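Local coordinates for protein KLTH0A00704p (Lachancea thermotolerans, PDB 4J2G) that probably acts in autophagy as an Atg13-family protein, its N-terminal HORMA domain mediating PI 3-kinase recruitment, at residues A[20-25]-A[251-256]; A[32-37]-A[89-94]; A[95-100]-A[117-122]; A[165-170]-A[257-262]. The protein carries 1 engineered substitution. All blocks are in the same frame, centred on the assembly; numbering follows the deposited sequence.

Interaction 1: residues A[20-25]-A[251-256]; sequences KQLWEL and RTKFGS
L22 and W23, on one turn of helix 18-39, come up against a type I turn running from T252 to G255, with the CA atoms of W23 and F254 8.6 Å apart. F254 does most of the touching. Its ring lies face to face with the six-membered ring of W23, the centroids 4.2 Å apart and the planes tilted by 20°. The overlap is offset, so that W23 CZ2 comes within 3.5 Å of F254 CD1. L22 arrives from a different direction, at the ring edge and in its plane, where L22 CB is 3.3 Å from F254 CE2. The turn is the loop of a beta hairpin in the HORMA domain: it joins strand 242-252 to strand 255-264 and is closed by a 2.7 Å bond from G255 N to T252 O. K253 uses the same loop to cover the second face of F254, its CG 3.7 Å above the ring centre. A first torsion of 59° sets that CG between the backbone N and the carbonyl carbon, and the bent chain then carries K253 CD to 3.6 Å from L22 CD2, the two side chains crossing at about a right angle. Were F254 replaced by an alanine, W23 would probably lose its stacking partner and a gap would open beside L22. L22 also leans on L160 of helix 158-177, and F254 on M136 of strand 126-136.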
loop_
_atom_site.group_PDB
_atom_site.type_symbol
_atom_site.label_atom_id
_atom_site.label_comp_id
_atom_site.label_asym_id
_atom_site.label_seq_id
_atom_site.Cartn_x
_atom_site.Cartn_y
_atom_site.Cartn_z
ATOM N N LYS A 20 -4.174 -22.314 18.840
ATOM C CA LYS A 20 -2.879 -21.667 18.855
ATOM C C LYS A 20 -2.115 -21.889 17.545
ATOM O O LYS A 20 -1.283 -21.064 17.162
ATOM C CB LYS A 20 -2.054 -22.117 20.056
ATOM C CG LYS A 20 -2.420 -21.437 21.360
ATOM C CD LYS A 20 -1.519 -21.939 22.488
ATOM C CE LYS A 20 -1.624 -21.095 23.757
ATOM N NZ LYS A 20 -0.999 -21.772 24.935
ATOM N N GLN A 21 -2.381 -22.992 16.852
ATOM C CA GLN A 21 -1.692 -23.183 15.580
ATOM C C GLN A 21 -2.246 -22.160 14.577
ATOM O O GLN A 21 -1.495 -21.475 13.900
ATOM C CB GLN A 21 -1.816 -24.621 15.064
ATOM C CG GLN A 21 -0.898 -25.636 15.753
ATOM C CD GLN A 21 -1.656 -26.589 16.666
ATOM O OE1 GLN A 21 -2.695 -27.118 16.279
ATOM N NE2 GLN A 21 -1.136 -26.815 17.880
ATOM N N LEU A 22 -3.575 -22.068 14.555
ATOM C CA LEU A 22 -4.349 -21.183 13.723
ATOM C C LEU A 22 -3.925 -19.726 13.877
ATOM O O LEU A 22 -3.511 -19.087 12.896
ATOM C CB LEU A 22 -5.826 -21.356 14.044
ATOM C CG LEU A 22 -6.696 -22.227 13.126
ATOM C CD1 LEU A 22 -5.965 -23.422 12.536
ATOM C CD2 LEU A 22 -7.918 -22.674 13.894
ATOM N N TRP A 23 -3.982 -19.205 15.100
ATOM C CA TRP A 23 -3.400 -17.895 15.339
ATOM C C TRP A 23 -1.961 -17.722 14.892
ATOM O O TRP A 23 -1.639 -16.664 14.389
ATOM C CB TRP A 23 -3.608 -17.395 16.747
ATOM C CG TRP A 23 -4.858 -16.650 16.838
ATOM C CD1 TRP A 23 -5.323 -15.708 15.955
ATOM C CD2 TRP A 23 -5.822 -16.744 17.875
ATOM N NE1 TRP A 23 -6.527 -15.211 16.387
ATOM C CE2 TRP A 23 -6.858 -15.831 17.565
ATOM C CE3 TRP A 23 -5.907 -17.497 19.055
ATOM C CZ2 TRP A 23 -7.976 -15.654 18.395
ATOM C CZ3 TRP A 23 -7.026 -17.328 19.882
ATOM C CH2 TRP A 23 -8.046 -16.411 19.545
ATOM N N GLU A 24 -1.122 -18.748 15.003
ATOM C CA GLU A 24 0.261 -18.574 14.553
ATOM C C GLU A 24 0.415 -18.554 13.027
ATOM O O GLU A 24 1.323 -17.907 12.486
ATOM C CB GLU A 24 1.194 -19.627 15.135
ATOM C CG GLU A 24 1.697 -19.319 16.529
ATOM C CD GLU A 24 2.805 -20.267 16.971
ATOM O OE1 GLU A 24 3.009 -20.392 18.202
ATOM O OE2 GLU A 24 3.472 -20.879 16.089
ATOM N N LEU A 25 -0.444 -19.301 12.345
ATOM C CA LEU A 25 -0.511 -19.253 10.909
ATOM C C LEU A 25 -0.910 -17.791 10.534
ATOM O O LEU A 25 -0.182 -17.104 9.834
ATOM C CB LEU A 25 -1.540 -20.264 10.428
ATOM C CG LEU A 25 -1.167 -21.326 9.387
ATOM C CD1 LEU A 25 0.258 -21.849 9.561
ATOM C CD2 LEU A 25 -2.170 -22.487 9.406
ATOM N N ARG A 251 -12.007 -17.342 4.979
ATOM C CA ARG A 251 -12.953 -17.674 6.031
ATOM C C ARG A 251 -12.234 -18.464 7.108
ATOM O O ARG A 251 -11.611 -19.489 6.811
ATOM C CB ARG A 251 -14.133 -18.467 5.466
ATOM C CG ARG A 251 -15.396 -17.640 5.229
ATOM C CD ARG A 251 -15.318 -16.734 4.005
ATOM N NE ARG A 251 -15.887 -15.408 4.302
ATOM C CZ ARG A 251 -16.315 -14.539 3.387
ATOM N NH1 ARG A 251 -16.245 -14.853 2.086
ATOM N NH2 ARG A 251 -16.813 -13.354 3.773
ATOM N N THR A 252 -12.276 -17.941 8.334
ATOM C CA THR A 252 -11.741 -18.617 9.512
ATOM C C THR A 252 -12.623 -18.467 10.782
ATOM O O THR A 252 -13.402 -17.500 10.930
ATOM C CB THR A 252 -10.323 -18.123 9.814
ATOM O OG1 THR A 252 -9.528 -19.234 10.205
ATOM C CG2 THR A 252 -10.320 -17.072 10.923
ATOM N N LYS A 253 -12.478 -19.422 11.702
ATOM C CA LYS A 253 -13.283 -19.433 12.921
ATOM C C LYS A 253 -13.170 -18.151 13.746
ATOM O O LYS A 253 -14.138 -17.706 14.373
ATOM C CB LYS A 253 -12.961 -20.657 13.769
ATOM C CG LYS A 253 -11.519 -20.799 14.225
ATOM C CD LYS A 253 -11.328 -22.148 14.916
ATOM C CE LYS A 253 -11.693 -23.308 13.989
ATOM N NZ LYS A 253 -12.220 -24.491 14.731
ATOM N N PHE A 254 -11.992 -17.555 13.731
ATOM C CA PHE A 254 -11.781 -16.265 14.394
ATOM C C PHE A 254 -12.268 -15.070 13.588
ATOM O O PHE A 254 -12.192 -13.947 14.062
ATOM C CB PHE A 254 -10.314 -16.074 14.716
ATOM C CG PHE A 254 -9.652 -17.315 15.211
ATOM C CD1 PHE A 254 -9.931 -17.813 16.490
ATOM C CD2 PHE A 254 -8.760 -18.001 14.407
ATOM C CE1 PHE A 254 -9.313 -18.960 16.961
ATOM C CE2 PHE A 254 -8.140 -19.148 14.875
ATOM C CZ PHE A 254 -8.414 -19.626 16.154
ATOM N N GLY A 255 -12.779 -15.315 12.387
ATOM C CA GLY A 255 -13.221 -14.225 11.512
ATOM C C GLY A 255 -12.704 -14.352 10.085
ATOM O O GLY A 255 -12.242 -15.428 9.642
ATOM N N SER A 256 -12.794 -13.261 9.337
ATOM C CA SER A 256 -12.324 -13.310 7.961
ATOM C C SER A 256 -10.998 -12.588 7.771
ATOM O O SER A 256 -10.760 -11.474 8.311
ATOM C CB SER A 256 -13.378 -12.766 7.031
ATOM O OG SER A 256 -14.440 -13.676 6.984
#

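Interaction 2: residues A[32-37]-A[89-94]; sequences KAALLI and LVIETY
A34 and I37, one helical turn apart, receive the side chain of I91 from a strand that runs alongside their helix, the short axes 10.1 Å apart and 2° from parallel. I91 is extended: CG1 stands beside the backbone N and anti to the carbonyl carbon (chi1 -63°), and chi2 of 173° sends CD1 straight out into the helix surface. There the methyl meets the backbone of A34, with I91 CD1 3.9 Å from A34 CA, and the branch methyl of I37, with I37 CG2 3.7 Å from I91 CD1. I37 has the same rotamer, and both of its branches touch I91: I37 CD1 also lies 3.9 Å from I91 CD1, while the two CG2 atoms of I37 and I91 approach to 3.8 Å. On the other strand residue, A34 CB is 4.1 Å from L89 CD2. This buried, wholly apolar contact seats helix 18-39 on the main sheet of the HORMA domain. L74 and W77 of helix 70-78 flank it at A34 and L89, W132 of strand 126-136 touches I37, and strand 89-96 itself runs between strands 126-136 and 201-208.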
loop_
_atom_site.group_PDB
_atom_site.type_symbol
_atom_site.label_atom_id
_atom_site.label_comp_id
_atom_site.label_asym_id
_atom_site.label_seq_id
_atom_site.Cartn_x
_atom_site.Cartn_y
_atom_site.Cartn_z
ATOM N N LYS A 32 4.630 -12.180 6.783
ATOM C CA LYS A 32 5.088 -12.465 5.419
ATOM C C LYS A 32 4.505 -11.452 4.398
ATOM O O LYS A 32 5.239 -10.936 3.542
ATOM C CB LYS A 32 4.768 -13.925 4.973
ATOM C CG LYS A 32 5.612 -15.004 5.657
ATOM C CD LYS A 32 5.296 -16.412 5.143
ATOM C CE LYS A 32 5.830 -17.476 6.111
ATOM N NZ LYS A 32 5.454 -18.873 5.708
ATOM N N ALA A 33 3.184 -11.213 4.493
ATOM C CA ALA A 33 2.473 -10.310 3.609
ATOM C C ALA A 33 3.069 -8.892 3.617
ATOM O O ALA A 33 3.455 -8.331 2.545
ATOM C CB ALA A 33 0.962 -10.291 3.900
ATOM N N ALA A 34 3.235 -8.361 4.816
ATOM C CA ALA A 34 3.916 -7.094 4.971
ATOM C C ALA A 34 5.351 -7.135 4.414
ATOM O O ALA A 34 5.828 -6.151 3.805
ATOM C CB ALA A 34 3.882 -6.675 6.427
ATOM N N LEU A 35 6.055 -8.256 4.578
ATOM C CA LEU A 35 7.433 -8.275 4.119
ATOM C C LEU A 35 7.467 -8.208 2.598
ATOM O O LEU A 35 8.134 -7.341 2.040
ATOM C CB LEU A 35 8.245 -9.454 4.694
ATOM C CG LEU A 35 8.725 -9.369 6.152
ATOM C CD1 LEU A 35 9.320 -10.702 6.616
ATOM C CD2 LEU A 35 9.688 -8.202 6.455
ATOM N N LEU A 36 6.690 -9.074 1.934
ATOM C CA LEU A 36 6.530 -9.043 0.497
ATOM C C LEU A 36 6.282 -7.611 -0.056
ATOM O O LEU A 36 7.011 -7.108 -0.928
ATOM C CB LEU A 36 5.320 -9.879 0.160
ATOM C CG LEU A 36 5.154 -10.847 -1.004
ATOM C CD1 LEU A 36 3.764 -10.657 -1.626
ATOM C CD2 LEU A 36 6.269 -10.824 -2.051
ATOM N N ILE A 37 5.239 -6.962 0.460
ATOM C CA ILE A 37 4.807 -5.674 -0.011
ATOM C C ILE A 37 5.933 -4.634 0.142
ATOM O O ILE A 37 6.286 -3.988 -0.831
ATOM C CB ILE A 37 3.524 -5.265 0.722
ATOM C CG1 ILE A 37 2.335 -6.114 0.253
ATOM C CG2 ILE A 37 3.172 -3.813 0.496
ATOM C CD1 ILE A 37 1.121 -5.835 1.106
ATOM N N LEU A 89 -3.290 -3.917 9.880
ATOM C CA LEU A 89 -1.976 -3.612 9.305
ATOM C C LEU A 89 -2.127 -2.769 8.043
ATOM O O LEU A 89 -2.698 -3.208 7.055
ATOM C CB LEU A 89 -1.191 -4.898 9.038
ATOM C CG LEU A 89 0.228 -5.119 8.384
ATOM C CD1 LEU A 89 0.936 -3.946 7.798
ATOM C CD2 LEU A 89 1.179 -5.808 9.354
ATOM N N VAL A 90 -1.624 -1.530 8.136
ATOM C CA VAL A 90 -1.668 -0.540 7.094
ATOM C C VAL A 90 -0.301 -0.324 6.481
ATOM O O VAL A 90 0.691 -0.227 7.181
ATOM C CB VAL A 90 -2.326 0.741 7.612
ATOM C CG1 VAL A 90 -2.221 1.950 6.613
ATOM C CG2 VAL A 90 -3.773 0.379 7.843
ATOM N N ILE A 91 -0.241 -0.346 5.145
ATOM C CA ILE A 91 1.019 -0.074 4.431
ATOM C C ILE A 91 0.846 1.089 3.446
ATOM O O ILE A 91 -0.041 1.055 2.633
ATOM C CB ILE A 91 1.544 -1.294 3.707
ATOM C CG1 ILE A 91 1.868 -2.391 4.747
ATOM C CG2 ILE A 91 2.856 -0.991 2.960
ATOM C CD1 ILE A 91 2.247 -3.710 4.118
ATOM N N GLU A 92 1.683 2.110 3.552
ATOM C CA GLU A 92 1.620 3.224 2.593
ATOM C C GLU A 92 2.830 3.120 1.652
ATOM O O GLU A 92 3.898 2.811 2.087
ATOM C CB GLU A 92 1.674 4.504 3.344
ATOM C CG GLU A 92 0.393 4.780 4.155
ATOM C CD GLU A 92 0.386 6.249 4.697
ATOM O OE1 GLU A 92 1.478 6.822 4.910
ATOM O OE2 GLU A 92 -0.693 6.819 4.872
ATOM N N THR A 93 2.631 3.325 0.351
ATOM C CA THR A 93 3.697 3.276 -0.635
ATOM C C THR A 93 3.688 4.678 -1.182
ATOM O O THR A 93 2.636 5.205 -1.533
ATOM C CB THR A 93 3.405 2.281 -1.756
ATOM O OG1 THR A 93 3.445 0.932 -1.228
ATOM C CG2 THR A 93 4.485 2.366 -2.893
ATOM N N TYR A 94 4.860 5.299 -1.239
ATOM C CA TYR A 94 4.895 6.699 -1.709
ATOM C C TYR A 94 6.098 6.976 -2.580
ATOM O O TYR A 94 7.056 6.233 -2.548
ATOM C CB TYR A 94 4.871 7.669 -0.516
ATOM C CG TYR A 94 5.963 7.329 0.482
ATOM C CD1 TYR A 94 5.710 6.505 1.570
ATOM C CD2 TYR A 94 7.244 7.798 0.311
ATOM C CE1 TYR A 94 6.714 6.147 2.444
ATOM C CE2 TYR A 94 8.243 7.474 1.207
ATOM C CZ TYR A 94 7.961 6.666 2.283
ATOM O OH TYR A 94 8.984 6.329 3.155
#

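Interaction 3: residues A[95-100]-A[117-122]; sequences LDLARL and NVCKGT
L97 and L100 face C119 and G121 where strand 89-96 has ended and strand 115-120 is ending. Turns govern one side and a beta bulge the other: D96 begins an Asx turn, L97 to L100 form a type I beta turn, and V118 and C119 together face V106 as a classic bulge. In the first shell, L97 puts one methyl on sulfur, its CD1 3.7 Å from C119 SG. The thiol takes the position between the backbone N and the carbonyl carbon (chi1 53°), from which it meets that methyl. L100 lies against a backbone carbonyl instead of a side chain: its CD2 is 3.5 Å from G121 O, and its CB is almost as near. G121 has a positive phi, a conformation glycine takes readily. A water ties the two segments together, hydrogen-bonded to L97 O at 2.8 Å and to T122 OG1 at 3.2 Å. Farther out, V200 backs both leucines, while L100 also reaches V106 and V271 of the small antiparallel sheet to which strand 115-120 belongs. The contact thus joins the end of a main-sheet strand to the edge strand of that second sheet. The leucine-bearing loop is also bonded within itself. A weak bond from L100 N to L97 O closes the type I turn, and the carboxylate of D96 reaches forward along the chain, OD1 accepting from A98 N at 3.0 Å with a nearly straight N-H...O angle of 168°.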
loop_
_atom_site.group_PDB
_atom_site.type_symbol
_atom_site.label_atom_id
_atom_site.label_comp_id
_atom_site.label_asym_id
_atom_site.label_seq_id
_atom_site.Cartn_x
_atom_site.Cartn_y
_atom_site.Cartn_z
ATOM N N LEU A 95 6.055 8.100 -3.296
ATOM C CA LEU A 95 7.196 8.584 -4.007
ATOM C C LEU A 95 7.875 9.587 -3.112
ATOM O O LEU A 95 7.301 10.641 -2.807
ATOM C CB LEU A 95 6.772 9.199 -5.325
ATOM C CG LEU A 95 7.850 9.701 -6.271
ATOM C CD1 LEU A 95 8.810 8.577 -6.666
ATOM C CD2 LEU A 95 7.163 10.294 -7.478
ATOM N N ASP A 96 9.078 9.225 -2.662
ATOM C CA ASP A 96 9.889 10.049 -1.739
ATOM C C ASP A 96 10.581 11.251 -2.424
ATOM O O ASP A 96 11.341 11.078 -3.385
ATOM C CB ASP A 96 10.932 9.149 -1.094
ATOM C CG ASP A 96 11.679 9.822 0.034
ATOM O OD1 ASP A 96 11.695 11.084 0.130
ATOM O OD2 ASP A 96 12.281 9.062 0.826
ATOM N N LEU A 97 10.334 12.469 -1.950
ATOM C CA LEU A 97 10.814 13.660 -2.675
ATOM C C LEU A 97 11.919 14.434 -1.945
ATOM O O LEU A 97 12.243 15.567 -2.310
ATOM C CB LEU A 97 9.667 14.632 -2.907
ATOM C CG LEU A 97 8.476 14.123 -3.706
ATOM C CD1 LEU A 97 7.601 15.317 -4.016
ATOM C CD2 LEU A 97 8.902 13.413 -4.972
ATOM N N ALA A 98 12.450 13.826 -0.893
ATOM C CA ALA A 98 13.473 14.412 -0.028
ATOM C C ALA A 98 14.665 15.049 -0.767
ATOM O O ALA A 98 15.120 16.136 -0.370
ATOM C CB ALA A 98 13.972 13.358 0.965
ATOM N N ARG A 99 15.140 14.385 -1.829
ATOM C CA ARG A 99 16.415 14.699 -2.506
ATOM C C ARG A 99 16.281 15.643 -3.679
ATOM O O ARG A 99 17.226 15.754 -4.490
ATOM C CB ARG A 99 17.062 13.414 -3.039
ATOM C CG ARG A 99 17.400 12.365 -2.010
ATOM C CD ARG A 99 18.426 12.875 -1.014
ATOM N NE ARG A 99 19.351 11.809 -0.625
ATOM C CZ ARG A 99 20.475 11.510 -1.274
ATOM N NH1 ARG A 99 20.836 12.196 -2.356
ATOM N NH2 ARG A 99 21.240 10.520 -0.838
ATOM N N LEU A 100 15.098 16.253 -3.827
ATOM C CA LEU A 100 14.851 17.233 -4.896
ATOM C C LEU A 100 15.454 18.590 -4.564
ATOM O O LEU A 100 15.247 19.108 -3.469
ATOM C CB LEU A 100 13.352 17.452 -5.084
ATOM C CG LEU A 100 12.543 16.758 -6.184
ATOM C CD1 LEU A 100 13.139 15.431 -6.565
ATOM C CD2 LEU A 100 11.071 16.613 -5.810
ATOM N N ASN A 117 1.256 19.406 -13.793
ATOM C CA ASN A 117 2.167 19.769 -12.735
ATOM C C ASN A 117 1.725 19.202 -11.437
ATOM O O ASN A 117 0.528 19.220 -11.126
ATOM C CB ASN A 117 2.194 21.295 -12.551
ATOM C CG ASN A 117 3.238 21.972 -13.398
ATOM O OD1 ASN A 117 3.896 21.359 -14.236
ATOM N ND2 ASN A 117 3.399 23.264 -13.175
ATOM N N VAL A 118 2.709 18.787 -10.628
ATOM C CA VAL A 118 2.455 18.268 -9.285
ATOM C C VAL A 118 3.052 19.156 -8.187
ATOM O O VAL A 118 2.326 19.634 -7.328
ATOM C CB VAL A 118 2.990 16.821 -9.107
ATOM C CG1 VAL A 118 2.582 16.279 -7.747
ATOM C CG2 VAL A 118 2.496 15.940 -10.243
ATOM N N CYS A 119 4.362 19.334 -8.169
ATOM C CA CYS A 119 4.979 20.184 -7.140
ATOM C C CYS A 119 6.419 20.507 -7.469
ATOM O O CYS A 119 7.003 19.891 -8.347
ATOM C CB CYS A 119 4.882 19.535 -5.764
ATOM S SG CYS A 119 5.511 17.819 -5.674
ATOM N N LYS A 120 6.976 21.475 -6.748
ATOM C CA LYS A 120 8.296 22.029 -7.040
ATOM C C LYS A 120 9.202 21.780 -5.842
ATOM O O LYS A 120 8.757 21.822 -4.688
ATOM C CB LYS A 120 8.215 23.543 -7.323
ATOM C CG LYS A 120 6.858 24.054 -7.816
ATOM C CD LYS A 120 6.518 25.436 -7.259
ATOM C CE LYS A 120 5.057 25.804 -7.495
ATOM N NZ LYS A 120 4.670 26.989 -6.685
ATOM N N GLY A 121 10.473 21.534 -6.128
ATOM C CA GLY A 121 11.480 21.283 -5.104
ATOM C C GLY A 121 11.033 20.591 -3.823
ATOM O O GLY A 121 10.679 19.416 -3.813
ATOM N N THR A 122 11.048 21.327 -2.728
ATOM C CA THR A 122 10.903 20.700 -1.421
ATOM C C THR A 122 9.576 21.053 -0.733
ATOM O O THR A 122 9.372 20.802 0.450
ATOM C CB THR A 122 12.149 20.985 -0.542
ATOM O OG1 THR A 122 12.039 20.274 0.687
ATOM C CG2 THR A 122 12.315 22.478 -0.252
HETATM O O HOH W 1 11.039 17.714 -0.958
#

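Interaction 4: residues A[165-170]-A[257-262]; sequences VLLFRY and LRISVS
Helix-on-sheet packing, the layered arrangement of the HORMA fold, is represented here by L167 of helix 158-177 set against L257 and I259 of strand 255-264. L257 and I259 are two residues apart and so point from the same face of the strand, both toward the helix, whereas R258 between them points away. The main meeting is tip to tip: L167 CD2 and I259 CD1 come within 3.5 Å, so the two side chains together bridge backbones whose CA atoms stand 9.5 Å apart. Each is stretched toward the other. L167 has CG anti to the backbone N (chi1 -178°), which projects its methyl fork from the helix, and chi2 of 161° leaves the I259 chain nearly extended, with CD1 as its leading atom. I259 CD1 faces the fork of L167, lying also 4.0 Å from L167 CG and 4.2 Å from L167 CD1. L257 adds a looser contact, its CD1 4.3 Å from L167 CD2. The three residues are buried, but the two segments bury only about 103 Å² between them, and other parts of the fold pack round the same residues. I247 and I250 of the neighbouring strand 242-252 also touch L167, I134 of strand 126-136 touches both L257 and I259, and F29 of helix 18-39 reaches L167, so that the leucine sits where two helices and the sheet converge.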
loop_
_atom_site.group_PDB
_atom_site.type_symbol
_atom_site.label_atom_id
_atom_site.label_comp_id
_atom_site.label_asym_id
_atom_site.label_seq_id
_atom_site.Cartn_x
_atom_site.Cartn_y
_atom_site.Cartn_z
ATOM N N VAL A 165 -1.282 -20.195 1.398
ATOM C CA VAL A 165 -0.236 -20.355 0.416
ATOM C C VAL A 165 -0.785 -19.784 -0.881
ATOM O O VAL A 165 -0.087 -19.090 -1.629
ATOM C CB VAL A 165 0.146 -21.857 0.259
ATOM C CG1 VAL A 165 0.872 -22.117 -1.036
ATOM C CG2 VAL A 165 1.035 -22.322 1.408
ATOM N N LEU A 166 -2.044 -20.109 -1.146
ATOM C CA LEU A 166 -2.747 -19.621 -2.329
ATOM C C LEU A 166 -2.905 -18.098 -2.277
ATOM O O LEU A 166 -2.650 -17.409 -3.246
ATOM C CB LEU A 166 -4.128 -20.245 -2.395
ATOM C CG LEU A 166 -4.469 -21.419 -3.329
ATOM C CD1 LEU A 166 -3.267 -22.212 -3.811
ATOM C CD2 LEU A 166 -5.501 -22.290 -2.629
ATOM N N LEU A 167 -3.333 -17.585 -1.132
ATOM C CA LEU A 167 -3.441 -16.172 -0.937
ATOM C C LEU A 167 -2.096 -15.458 -1.115
ATOM O O LEU A 167 -2.039 -14.355 -1.714
ATOM C CB LEU A 167 -3.993 -15.880 0.428
ATOM C CG LEU A 167 -4.167 -14.400 0.684
ATOM C CD1 LEU A 167 -5.361 -13.964 -0.097
ATOM C CD2 LEU A 167 -4.425 -14.170 2.144
ATOM N N PHE A 168 -1.021 -16.089 -0.660
ATOM C CA PHE A 168 0.261 -15.434 -0.726
ATOM C C PHE A 168 0.758 -15.251 -2.179
ATOM O O PHE A 168 1.340 -14.212 -2.513
ATOM C CB PHE A 168 1.280 -16.168 0.118
ATOM C CG PHE A 168 2.607 -15.459 0.215
ATOM C CD1 PHE A 168 2.752 -14.320 1.045
ATOM C CD2 PHE A 168 3.714 -15.911 -0.504
ATOM C CE1 PHE A 168 3.972 -13.663 1.161
ATOM C CE2 PHE A 168 4.946 -15.250 -0.396
ATOM C CZ PHE A 168 5.065 -14.133 0.430
ATOM N N ARG A 169 0.512 -16.246 -3.030
ATOM C CA ARG A 169 1.059 -16.260 -4.402
ATOM C C ARG A 169 0.247 -15.299 -5.227
ATOM O O ARG A 169 0.715 -14.673 -6.174
ATOM C CB ARG A 169 1.024 -17.663 -5.038
ATOM C CG ARG A 169 1.875 -18.709 -4.306
ATOM C CD ARG A 169 2.098 -20.012 -5.091
ATOM N NE ARG A 169 0.938 -20.920 -5.121
ATOM C CZ ARG A 169 0.911 -22.197 -4.693
ATOM N NH1 ARG A 169 1.984 -22.787 -4.171
ATOM N NH2 ARG A 169 -0.211 -22.906 -4.793
ATOM N N TYR A 170 -1.015 -15.219 -4.859
ATOM C CA TYR A 170 -1.887 -14.374 -5.548
ATOM C C TYR A 170 -1.395 -12.874 -5.278
ATOM O O TYR A 170 -1.234 -12.078 -6.181
ATOM C CB TYR A 170 -3.303 -14.584 -5.058
ATOM C CG TYR A 170 -4.163 -13.547 -5.713
ATOM C CD1 TYR A 170 -4.457 -13.630 -7.063
ATOM C CD2 TYR A 170 -4.529 -12.379 -5.035
ATOM C CE1 TYR A 170 -5.181 -12.625 -7.700
ATOM C CE2 TYR A 170 -5.256 -11.364 -5.665
ATOM C CZ TYR A 170 -5.583 -11.504 -6.997
ATOM O OH TYR A 170 -6.345 -10.534 -7.639
ATOM N N LEU A 257 -10.102 -13.228 7.042
ATOM C CA LEU A 257 -8.871 -12.508 6.699
ATOM C C LEU A 257 -9.107 -11.679 5.422
ATOM O O LEU A 257 -9.384 -12.235 4.381
ATOM C CB LEU A 257 -7.713 -13.479 6.587
ATOM C CG LEU A 257 -6.263 -13.054 6.915
ATOM C CD1 LEU A 257 -5.364 -14.130 6.327
ATOM C CD2 LEU A 257 -5.778 -11.699 6.396
ATOM N N ARG A 258 -9.052 -10.352 5.527
ATOM C CA ARG A 258 -9.391 -9.458 4.387
ATOM C C ARG A 258 -8.159 -8.594 4.050
ATOM O O ARG A 258 -7.616 -7.907 4.940
ATOM C CB ARG A 258 -10.533 -8.481 4.760
ATOM C CG ARG A 258 -11.883 -9.122 5.063
ATOM C CD ARG A 258 -12.974 -8.119 5.373
ATOM N NE ARG A 258 -14.244 -8.729 5.825
ATOM C CZ ARG A 258 -15.136 -9.419 5.085
ATOM N NH1 ARG A 258 -14.970 -9.656 3.779
ATOM N NH2 ARG A 258 -16.243 -9.869 5.668
ATOM N N ILE A 259 -7.725 -8.656 2.785
ATOM C CA ILE A 259 -6.679 -7.789 2.213
ATOM C C ILE A 259 -7.273 -6.919 1.127
ATOM O O ILE A 259 -7.913 -7.410 0.216
ATOM C CB ILE A 259 -5.551 -8.609 1.540
ATOM C CG1 ILE A 259 -4.907 -9.480 2.614
ATOM C CG2 ILE A 259 -4.472 -7.635 0.927
ATOM C CD1 ILE A 259 -4.111 -10.641 2.087
ATOM N N SER A 260 -7.057 -5.641 1.217
ATOM C CA SER A 260 -7.454 -4.718 0.144
ATOM C C SER A 260 -6.352 -3.630 -0.098
ATOM O O SER A 260 -5.478 -3.466 0.724
ATOM C CB SER A 260 -8.763 -4.059 0.512
ATOM O OG SER A 260 -8.506 -3.295 1.709
ATOM N N VAL A 261 -6.387 -2.943 -1.249
ATOM C CA VAL A 261 -5.419 -1.899 -1.578
ATOM C C VAL A 261 -6.179 -0.869 -2.389
ATOM O O VAL A 261 -6.931 -1.216 -3.269
ATOM C CB VAL A 261 -4.140 -2.412 -2.347
ATOM C CG1 VAL A 261 -4.522 -3.031 -3.673
ATOM C CG2 VAL A 261 -3.151 -1.237 -2.607
ATOM N N SER A 262 -5.998 0.386 -2.038
ATOM C CA SER A 262 -6.408 1.549 -2.849
ATOM C C SER A 262 -5.161 2.181 -3.405
ATOM O O SER A 262 -4.199 2.371 -2.661
ATOM C CB SER A 262 -7.057 2.567 -1.947
ATOM O OG SER A 262 -8.330 2.041 -1.593
#

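From the N terminus, helix 18-39 enters two contacts: its early part opens interaction 1 and its later part opens interaction 2, which closes first, at strand 89-96. Interaction 3 follows directly on that strand and closes a short loop at strand 115-120, tying the main sheet to the small one. Both loops fall within the long span of interaction 1, which ends only at the hairpin of strands 242-252 and 255-264. Interaction 4 opens inside this span, on helix 158-177, but closes beyond it, at 257-262, so it crosses interaction 1. F168 of 165-170 packs on L36 of 32-37, joining the helices of interactions 2 and 4. Interactions 1 and 3 lie on opposite sides of the chain's centre.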